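Local coordinates for protein orotidine 5'-phosphate decarboxylase (Methanocaldococcus jannaschii, PDB 4LUI) that probably catalyses the decarboxylation of orotidine 5'-monophosphate to UMP, the last step of de novo UMP biosynthesis, and works as a homodimer, at residues R35-D48 with I214-K228. Numbering follows the deposited sequence.
Sequences RALKIVEDVKDYVD and IYQSQNPKEEAKKYK
Tyr46 and Lys225 show how a lysine's methylene chain can pave an aromatic ring: CB of Lys225 sits 3.7 Å from the ring centroid, only 9° off the normal, a CH-pi contact. Followed outward from CB, the lysine runs alongside the tyrosine in the same direction. CG, anti to the backbone N (chi1 177°), comes within 3.6 Å of Tyr46 CE1, CD lies beside the phenol oxygen, and a bend at chi4 takes NZ away to its salt bridge with Glu229. Lys221 CG meets the same ring at its edge, while Ala224 CB packs against Tyr46 CB. In this closed eight-stranded TIM barrel, the first barrel helix, 33-43, and the last, 220-230, are neighbours because strands 23-27 and 207-210 close the sheet; the axes of segments 35-43 and 220-228 cross at -50°. Val43, from the first, enters as a knob among Pro220, Lys221 and Ala224 of the last and Ile214 of the short helix 212-215, and it also touches Leu26 of the first strand. Asp42 OD2 accepts the Lys221 backbone N-H from above the carboxylate plane at 3.1 Å, in the first turn of helix 220-230. Two turns earlier, Arg35 NH2 bridges two carbonyls, Ser217 O at 2.8 Å, in the guanidinium plane, and Tyr215 O at 3.0 Å, while waters link NE to Tyr215 O and NH1 to Gln218 O. At the other end, Lys228 NZ forms a salt bridge through the syn lone pair of Asp48 OD2, which also accepts from Leu24 N.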
ATOM      1  N   ARG B  35      15.958  -7.620  15.204  1.00 21.60           N
ATOM      2  CA  ARG B  35      16.859  -7.905  14.095  1.00 22.72           C
ATOM      3  C   ARG B  35      17.080  -6.648  13.256  1.00 16.66           C
ATOM      4  O   ARG B  35      18.203  -6.347  12.858  1.00 16.41           O
ATOM      5  CB  ARG B  35      16.290  -9.027  13.230  1.00 21.84           C
ATOM      6  CG  ARG B  35      17.124  -9.379  12.016  1.00 22.68           C
ATOM      7  CD  ARG B  35      18.473  -9.982  12.385  1.00 25.86           C
ATOM      8  NE  ARG B  35      19.238 -10.326  11.181  1.00 26.59           N
ATOM      9  CZ  ARG B  35      20.546 -10.557  11.160  1.00 28.00           C
ATOM     10  NH1 ARG B  35      21.259 -10.487  12.278  1.00 28.04           N
ATOM     11  NH2 ARG B  35      21.149 -10.848  10.014  1.00 31.35           N
ATOM     12  N   ALA B  36      15.995  -5.926  12.985  1.00 14.75           N
ATOM     13  CA  ALA B  36      16.060  -4.697  12.200  1.00 13.64           C
ATOM     14  C   ALA B  36      16.986  -3.698  12.879  1.00 17.83           C
ATOM     15  O   ALA B  36      17.826  -3.073  12.237  1.00 17.41           O
ATOM     16  CB  ALA B  36      14.664  -4.105  12.025  1.00 14.34           C
ATOM     17  N   LEU B  37      16.850  -3.566  14.189  1.00 16.85           N
ATOM     18  CA  LEU B  37      17.650  -2.584  14.909  1.00 19.64           C
ATOM     19  C   LEU B  37      19.119  -2.995  14.960  1.00 21.16           C
ATOM     20  O   LEU B  37      20.010  -2.146  14.898  1.00 25.27           O
ATOM     21  CB  LEU B  37      17.090  -2.366  16.315  1.00 16.31           C
ATOM     22  CG  LEU B  37      15.762  -1.603  16.309  1.00 19.08           C
ATOM     23  CD1 LEU B  37      15.182  -1.459  17.709  1.00 23.91           C
ATOM     24  CD2 LEU B  37      15.918  -0.231  15.648  1.00 26.08           C
ATOM     25  N   LYS B  38      19.367  -4.299  15.077  1.00 18.35           N
ATOM     26  CA  LYS B  38      20.730  -4.812  15.084  1.00 19.92           C
ATOM     27  C   LYS B  38      21.423  -4.488  13.765  1.00 18.57           C
ATOM     28  O   LYS B  38      22.563  -4.031  13.739  1.00 20.90           O
ATOM     29  CB  LYS B  38      20.755  -6.323  15.319  1.00 20.65           C
ATOM     30  CG  LYS B  38      22.169  -6.887  15.312  1.00 22.49           C
ATOM     31  CD  LYS B  38      22.202  -8.419  15.370  1.00 27.24           C
ATOM     32  CE  LYS B  38      21.769  -8.950  16.730  1.00 29.92           C
ATOM     33  NZ  LYS B  38      22.609  -8.424  17.843  1.00 26.46           N
ATOM     34  N   ILE B  39      20.713  -4.711  12.670  1.00 17.36           N
ATOM     35  CA  ILE B  39      21.283  -4.496  11.349  1.00 16.27           C
ATOM     36  C   ILE B  39      21.574  -3.024  11.101  1.00 14.94           C
ATOM     37  O   ILE B  39      22.650  -2.672  10.606  1.00 16.64           O
ATOM     38  CB  ILE B  39      20.367  -5.040  10.264  1.00 15.35           C
ATOM     39  CG1 ILE B  39      20.316  -6.571  10.356  1.00 18.02           C
ATOM     40  CG2 ILE B  39      20.839  -4.588   8.883  1.00 15.88           C
ATOM     41  CD1 ILE B  39      19.122  -7.176   9.642  1.00 19.40           C
ATOM     42  N   VAL B  40      20.614  -2.169  11.442  1.00 17.90           N
ATOM     43  CA  VAL B  40      20.801  -0.727  11.274  1.00 19.90           C
ATOM     44  C   VAL B  40      22.056  -0.224  11.985  1.00 24.25           C
ATOM     45  O   VAL B  40      22.871   0.489  11.392  1.00 20.71           O
ATOM     46  CB  VAL B  40      19.567   0.070  11.754  1.00 18.88           C
ATOM     47  CG1 VAL B  40      19.885   1.559  11.802  1.00 23.63           C
ATOM     48  CG2 VAL B  40      18.381  -0.184  10.839  1.00 17.06           C
ATOM     49  N   GLU B  41      22.220  -0.604  13.249  1.00 21.38           N
ATOM     50  CA  GLU B  41      23.396  -0.208  14.012  1.00 22.92           C
ATOM     51  C   GLU B  41      24.671  -0.688  13.330  1.00 24.49           C
ATOM     52  O   GLU B  41      25.690   0.010  13.319  1.00 27.18           O
ATOM     53  CB  GLU B  41      23.318  -0.766  15.439  1.00 21.25           C
ATOM     54  CG  GLU B  41      24.594  -0.587  16.260  1.00 29.48           C
ATOM     55  CD  GLU B  41      24.761   0.825  16.790  1.00 42.04           C
ATOM     56  OE1 GLU B  41      23.859   1.662  16.565  1.00 40.14           O
ATOM     57  OE2 GLU B  41      25.795   1.094  17.442  1.00 39.49           O
ATOM     58  N   ASP B  42      24.604  -1.881  12.748  1.00 20.49           N
ATOM     59  CA  ASP B  42      25.785  -2.521  12.176  1.00 21.26           C
ATOM     60  C   ASP B  42      26.205  -1.888  10.841  1.00 25.40           C
ATOM     61  O   ASP B  42      27.408  -1.794  10.557  1.00 25.12           O
ATOM     62  CB  ASP B  42      25.532  -4.027  11.999  1.00 23.08           C
ATOM     63  CG  ASP B  42      26.791  -4.867  12.199  1.00 40.79           C
ATOM     64  OD1 ASP B  42      27.630  -4.497  13.048  1.00 48.93           O
ATOM     65  OD2 ASP B  42      26.942  -5.903  11.511  1.00 42.55           O
ATOM     66  N   VAL B  43      25.229  -1.442  10.044  1.00 20.03           N
ATOM     67  CA  VAL B  43      25.511  -0.961   8.679  1.00 17.57           C
ATOM     68  C   VAL B  43      25.530   0.562   8.514  1.00 22.66           C
ATOM     69  O   VAL B  43      25.835   1.057   7.432  1.00 20.38           O
ATOM     70  CB  VAL B  43      24.511  -1.524   7.654  1.00 16.41           C
ATOM     71  CG1 VAL B  43      24.391  -3.042   7.809  1.00 18.29           C
ATOM     72  CG2 VAL B  43      23.151  -0.842   7.814  1.00 16.34           C
ATOM     73  N   LYS B  44      25.238   1.297   9.584  1.00 22.60           N
ATOM     74  CA  LYS B  44      24.984   2.740   9.484  1.00 21.40           C
ATOM     75  C   LYS B  44      26.113   3.559   8.843  1.00 22.40           C
ATOM     76  O   LYS B  44      25.860   4.598   8.239  1.00 29.05           O
ATOM     77  CB  LYS B  44      24.629   3.318  10.856  1.00 26.61           C
ATOM     78  CG  LYS B  44      25.718   3.127  11.890  1.00 26.75           C
ATOM     79  CD  LYS B  44      25.321   3.664  13.259  1.00 32.05           C
ATOM     80  CE  LYS B  44      26.487   3.551  14.230  1.00 42.85           C
ATOM     81  NZ  LYS B  44      26.171   4.118  15.571  1.00 50.95           N
ATOM     82  N   ASP B  45      27.351   3.093   8.960  1.00 23.73           N
ATOM     83  CA  ASP B  45      28.485   3.841   8.421  1.00 26.77           C
ATOM     84  C   ASP B  45      28.705   3.620   6.921  1.00 27.03           C
ATOM     85  O   ASP B  45      29.534   4.293   6.305  1.00 28.33           O
ATOM     86  CB  ASP B  45      29.774   3.496   9.180  1.00 28.10           C
ATOM     87  CG  ASP B  45      29.749   3.959  10.623  1.00 31.84           C
ATOM     88  OD1 ASP B  45      29.091   4.975  10.924  1.00 33.07           O
ATOM     89  OD2 ASP B  45      30.407   3.305  11.461  1.00 40.41           O
ATOM     90  N   TYR B  46      27.981   2.675   6.333  1.00 18.06           N
ATOM     91  CA  TYR B  46      28.183   2.344   4.923  1.00 17.85           C
ATOM     92  C   TYR B  46      26.970   2.601   4.042  1.00 22.82           C
ATOM     93  O   TYR B  46      27.103   2.767   2.831  1.00 28.66           O
ATOM     94  CB  TYR B  46      28.613   0.888   4.781  1.00 20.37           C
ATOM     95  CG  TYR B  46      29.976   0.657   5.353  1.00 22.43           C
ATOM     96  CD1 TYR B  46      31.106   1.101   4.685  1.00 22.81           C
ATOM     97  CD2 TYR B  46      30.137   0.030   6.578  1.00 26.23           C
ATOM     98  CE1 TYR B  46      32.369   0.902   5.216  1.00 24.27           C
ATOM     99  CE2 TYR B  46      31.391  -0.170   7.115  1.00 31.02           C
ATOM    100  CZ  TYR B  46      32.502   0.267   6.431  1.00 28.93           C
ATOM    101  OH  TYR B  46      33.751   0.062   6.967  1.00 37.12           O
ATOM    102  N   VAL B  47      25.786   2.625   4.638  1.00 20.33           N
ATOM    103  CA  VAL B  47      24.581   2.877   3.863  1.00 17.66           C
ATOM    104  C   VAL B  47      24.229   4.350   3.927  1.00 20.22           C
ATOM    105  O   VAL B  47      24.554   5.033   4.897  1.00 22.52           O
ATOM    106  CB  VAL B  47      23.380   2.022   4.352  1.00 18.65           C
ATOM    107  CG1 VAL B  47      23.750   0.552   4.331  1.00 20.25           C
ATOM    108  CG2 VAL B  47      22.945   2.448   5.758  1.00 21.20           C
ATOM    109  N   ASP B  48      23.574   4.842   2.880  1.00 15.95           N
ATOM    110  CA  ASP B  48      23.196   6.248   2.824  1.00 15.07           C
ATOM    111  C   ASP B  48      21.722   6.420   3.168  1.00 14.80           C
ATOM    112  O   ASP B  48      21.295   7.505   3.573  1.00 18.72           O
ATOM    113  CB  ASP B  48      23.478   6.819   1.435  1.00 17.31           C
ATOM    114  CG  ASP B  48      24.944   6.770   1.097  1.00 21.71           C
ATOM    115  OD1 ASP B  48      25.722   7.500   1.755  1.00 24.03           O
ATOM    116  OD2 ASP B  48      25.328   5.994   0.200  1.00 19.63           O
ATOM    117  N   ILE B 214      22.591  -8.199   2.157  1.00 16.24           N
ATOM    118  CA  ILE B 214      23.066  -7.614   3.402  1.00 14.57           C
ATOM    119  C   ILE B 214      22.323  -8.179   4.617  1.00 13.84           C
ATOM    120  O   ILE B 214      22.945  -8.748   5.528  1.00 16.34           O
ATOM    121  CB  ILE B 214      22.948  -6.073   3.370  1.00 16.09           C
ATOM    122  CG1 ILE B 214      23.883  -5.494   2.299  1.00 15.60           C
ATOM    123  CG2 ILE B 214      23.247  -5.485   4.751  1.00 16.49           C
ATOM    124  CD1 ILE B 214      23.682  -3.991   2.069  1.00 16.20           C
ATOM    125  N   TYR B 215      20.999  -8.045   4.635  1.00 17.03           N
ATOM    126  CA  TYR B 215      20.253  -8.397   5.854  1.00 15.93           C
ATOM    127  C   TYR B 215      20.215  -9.884   6.212  1.00 18.61           C
ATOM    128  O   TYR B 215      19.939 -10.225   7.360  1.00 18.28           O
ATOM    129  CB  TYR B 215      18.843  -7.765   5.897  1.00 15.88           C
ATOM    130  CG  TYR B 215      17.810  -8.240   4.884  1.00 16.50           C
ATOM    131  CD1 TYR B 215      17.284  -9.531   4.930  1.00 18.49           C
ATOM    132  CD2 TYR B 215      17.304  -7.365   3.922  1.00 14.09           C
ATOM    133  CE1 TYR B 215      16.319  -9.950   4.017  1.00 15.90           C
ATOM    134  CE2 TYR B 215      16.331  -7.775   3.012  1.00 15.64           C
ATOM    135  CZ  TYR B 215      15.848  -9.064   3.062  1.00 15.98           C
ATOM    136  OH  TYR B 215      14.888  -9.491   2.169  1.00 18.24           O
ATOM    137  N   GLN B 216      20.480 -10.767   5.251  1.00 15.95           N
ATOM    138  CA  GLN B 216      20.527 -12.203   5.562  1.00 15.77           C
ATOM    139  C   GLN B 216      21.894 -12.697   6.059  1.00 18.28           C
ATOM    140  O   GLN B 216      22.053 -13.869   6.391  1.00 21.16           O
ATOM    141  CB  GLN B 216      20.078 -13.028   4.354  1.00 17.42           C
ATOM    142  CG  GLN B 216      18.603 -12.875   4.044  1.00 18.68           C
ATOM    143  CD  GLN B 216      18.165 -13.672   2.830  1.00 22.92           C
ATOM    144  OE1 GLN B 216      18.975 -14.033   1.965  1.00 24.34           O
ATOM    145  NE2 GLN B 216      16.871 -13.960   2.762  1.00 21.38           N
ATOM    146  N   SER B 217      22.876 -11.800   6.097  1.00 19.32           N
ATOM    147  CA  SER B 217      24.219 -12.138   6.571  1.00 20.06           C
ATOM    148  C   SER B 217      24.310 -12.069   8.092  1.00 19.27           C
ATOM    149  O   SER B 217      23.575 -11.307   8.728  1.00 22.95           O
ATOM    150  CB  SER B 217      25.239 -11.159   5.961  1.00 24.01           C
ATOM    151  OG  SER B 217      26.558 -11.401   6.450  1.00 24.47           O
ATOM    152  N   GLN B 218      25.213 -12.861   8.674  1.00 25.72           N
ATOM    153  CA  GLN B 218      25.544 -12.718  10.090  1.00 29.93           C
ATOM    154  C   GLN B 218      26.489 -11.541  10.314  1.00 30.32           C
ATOM    155  O   GLN B 218      26.699 -11.102  11.452  1.00 29.83           O
ATOM    156  CB  GLN B 218      26.153 -14.006  10.652  1.00 31.76           C
ATOM    157  CG  GLN B 218      25.157 -15.151  10.758  1.00 38.02           C
ATOM    158  CD  GLN B 218      23.886 -14.742  11.483  1.00 36.89           C
ATOM    159  OE1 GLN B 218      23.910 -14.416  12.674  1.00 39.04           O
ATOM    160  NE2 GLN B 218      22.770 -14.749  10.766  1.00 35.64           N
ATOM    161  N   ASN B 219      27.044 -11.019   9.223  1.00 26.09           N
ATOM    162  CA  ASN B 219      27.941  -9.877   9.303  1.00 25.53           C
ATOM    163  C   ASN B 219      27.513  -8.799   8.323  1.00 23.64           C
ATOM    164  O   ASN B 219      28.191  -8.533   7.331  1.00 22.46           O
ATOM    165  CB  ASN B 219      29.391 -10.310   9.083  1.00 30.38           C
ATOM    166  CG  ASN B 219      29.837 -11.348  10.096  1.00 35.59           C
ATOM    167  OD1 ASN B 219      30.010 -12.523   9.764  1.00 40.36           O
ATOM    168  ND2 ASN B 219      30.012 -10.923  11.345  1.00 31.19           N
ATOM    169  N   PRO B 220      26.362  -8.185   8.603  1.00 19.26           N
ATOM    170  CA  PRO B 220      25.827  -7.198   7.665  1.00 16.33           C
ATOM    171  C   PRO B 220      26.774  -6.015   7.456  1.00 17.86           C
ATOM    172  O   PRO B 220      26.718  -5.433   6.369  1.00 18.18           O
ATOM    173  CB  PRO B 220      24.523  -6.738   8.328  1.00 24.53           C
ATOM    174  CG  PRO B 220      24.222  -7.761   9.368  1.00 29.87           C
ATOM    175  CD  PRO B 220      25.518  -8.341   9.798  1.00 25.16           C
ATOM    176  N   LYS B 221      27.602  -5.663   8.443  1.00 20.33           N
ATOM    177  CA  LYS B 221      28.530  -4.533   8.284  1.00 19.20           C
ATOM    178  C   LYS B 221      29.479  -4.768   7.114  1.00 19.92           C
ATOM    179  O   LYS B 221      29.632  -3.898   6.248  1.00 21.58           O
ATOM    180  CB  LYS B 221      29.326  -4.253   9.567  1.00 20.18           C
ATOM    181  CG  LYS B 221      30.259  -3.043   9.471  1.00 19.81           C
ATOM    182  CD  LYS B 221      31.092  -2.859  10.735  1.00 24.64           C
ATOM    183  CE  LYS B 221      30.212  -2.440  11.901  1.00 33.03           C
ATOM    184  NZ  LYS B 221      30.952  -2.457  13.196  1.00 44.11           N
ATOM    185  N   GLU B 222      30.099  -5.946   7.081  1.00 21.56           N
ATOM    186  CA  GLU B 222      31.029  -6.303   6.010  1.00 21.66           C
ATOM    187  C   GLU B 222      30.350  -6.339   4.642  1.00 19.76           C
ATOM    188  O   GLU B 222      30.962  -5.981   3.632  1.00 21.47           O
ATOM    189  CB  GLU B 222      31.659  -7.672   6.272  1.00 25.90           C
ATOM    190  CG  GLU B 222      32.442  -7.782   7.561  1.00 35.45           C
ATOM    191  CD  GLU B 222      32.837  -9.217   7.859  1.00 53.40           C
ATOM    192  OE1 GLU B 222      33.159  -9.519   9.029  1.00 58.96           O
ATOM    193  OE2 GLU B 222      32.818 -10.042   6.918  1.00 53.88           O
ATOM    194  N   GLU B 223      29.108  -6.816   4.605  1.00 19.42           N
ATOM    195  CA  GLU B 223      28.355  -6.839   3.354  1.00 18.02           C
ATOM    196  C   GLU B 223      28.048  -5.425   2.880  1.00 17.44           C
ATOM    197  O   GLU B 223      28.214  -5.115   1.700  1.00 17.62           O
ATOM    198  CB  GLU B 223      27.063  -7.657   3.492  1.00 18.57           C
ATOM    199  CG  GLU B 223      27.304  -9.082   3.938  1.00 22.02           C
ATOM    200  CD  GLU B 223      28.396  -9.769   3.137  1.00 34.14           C
ATOM    201  OE1 GLU B 223      28.348  -9.725   1.892  1.00 34.57           O
ATOM    202  OE2 GLU B 223      29.305 -10.354   3.760  1.00 50.40           O
ATOM    203  N   ALA B 224      27.603  -4.561   3.791  1.00 17.04           N
ATOM    204  CA  ALA B 224      27.286  -3.183   3.415  1.00 16.98           C
ATOM    205  C   ALA B 224      28.548  -2.493   2.907  1.00 18.97           C
ATOM    206  O   ALA B 224      28.509  -1.769   1.907  1.00 17.64           O
ATOM    207  CB  ALA B 224      26.692  -2.424   4.597  1.00 18.76           C
ATOM    208  N   LYS B 225      29.664  -2.733   3.592  1.00 21.12           N
ATOM    209  CA  LYS B 225      30.954  -2.199   3.155  1.00 17.85           C
ATOM    210  C   LYS B 225      31.275  -2.644   1.735  1.00 22.32           C
ATOM    211  O   LYS B 225      31.695  -1.845   0.897  1.00 23.35           O
ATOM    212  CB  LYS B 225      32.067  -2.666   4.097  1.00 21.19           C
ATOM    213  CG  LYS B 225      33.468  -2.217   3.694  1.00 20.39           C
ATOM    214  CD  LYS B 225      34.501  -2.719   4.699  1.00 25.64           C
ATOM    215  CE  LYS B 225      35.880  -2.127   4.432  1.00 35.63           C
ATOM    216  NZ  LYS B 225      36.513  -2.678   3.203  1.00 39.21           N
ATOM    217  N   LYS B 226      31.081  -3.932   1.467  1.00 19.22           N
ATOM    218  CA  LYS B 226      31.340  -4.486   0.140  1.00 20.41           C
ATOM    219  C   LYS B 226      30.479  -3.832  -0.940  1.00 19.78           C
ATOM    220  O   LYS B 226      30.979  -3.460  -2.001  1.00 19.11           O
ATOM    221  CB  LYS B 226      31.104  -5.998   0.132  1.00 20.07           C
ATOM    222  CG  LYS B 226      31.160  -6.618  -1.257  1.00 25.36           C
ATOM    223  CD  LYS B 226      30.911  -8.118  -1.197  1.00 29.27           C
ATOM    224  CE  LYS B 226      29.461  -8.429  -0.851  1.00 38.62           C
ATOM    225  NZ  LYS B 226      29.264  -9.879  -0.546  1.00 40.33           N
ATOM    226  N   TYR B 227      29.188  -3.686  -0.670  1.00 16.42           N
ATOM    227  CA  TYR B 227      28.284  -3.116  -1.663  1.00 15.49           C
ATOM    228  C   TYR B 227      28.497  -1.615  -1.845  1.00 19.78           C
ATOM    229  O   TYR B 227      28.320  -1.084  -2.938  1.00 21.80           O
ATOM    230  CB  TYR B 227      26.835  -3.473  -1.344  1.00 17.04           C
ATOM    231  CG  TYR B 227      26.556  -4.924  -1.660  1.00 19.17           C
ATOM    232  CD1 TYR B 227      26.585  -5.377  -2.972  1.00 14.80           C
ATOM    233  CD2 TYR B 227      26.298  -5.843  -0.651  1.00 14.67           C
ATOM    234  CE1 TYR B 227      26.358  -6.713  -3.269  1.00 16.39           C
ATOM    235  CE2 TYR B 227      26.057  -7.179  -0.945  1.00 14.91           C
ATOM    236  CZ  TYR B 227      26.083  -7.599  -2.258  1.00 16.03           C
ATOM    237  OH  TYR B 227      25.862  -8.935  -2.554  1.00 17.58           O
ATOM    238  N   LYS B 228      28.925  -0.937  -0.784  1.00 15.79           N
ATOM    239  CA  LYS B 228      29.266   0.477  -0.899  1.00 18.44           C
ATOM    240  C   LYS B 228      30.503   0.650  -1.791  1.00 23.93           C
ATOM    241  O   LYS B 228      30.550   1.528  -2.667  1.00 23.82           O
ATOM    242  CB  LYS B 228      29.502   1.070   0.490  1.00 19.04           C
ATOM    243  CG  LYS B 228      29.889   2.551   0.503  1.00 23.96           C
ATOM    244  CD  LYS B 228      28.709   3.434   0.117  1.00 23.53           C
ATOM    245  CE  LYS B 228      28.889   4.862   0.622  1.00 35.49           C
ATOM    246  NZ  LYS B 228      27.833   5.772   0.098  1.00 36.72           N
TER
HETATM  247  O   HOH W   1      17.846 -11.487   8.901  1.00 28.58           O
HETATM  248  O   HOH W   2      24.243 -10.130  12.746  1.00 29.33           O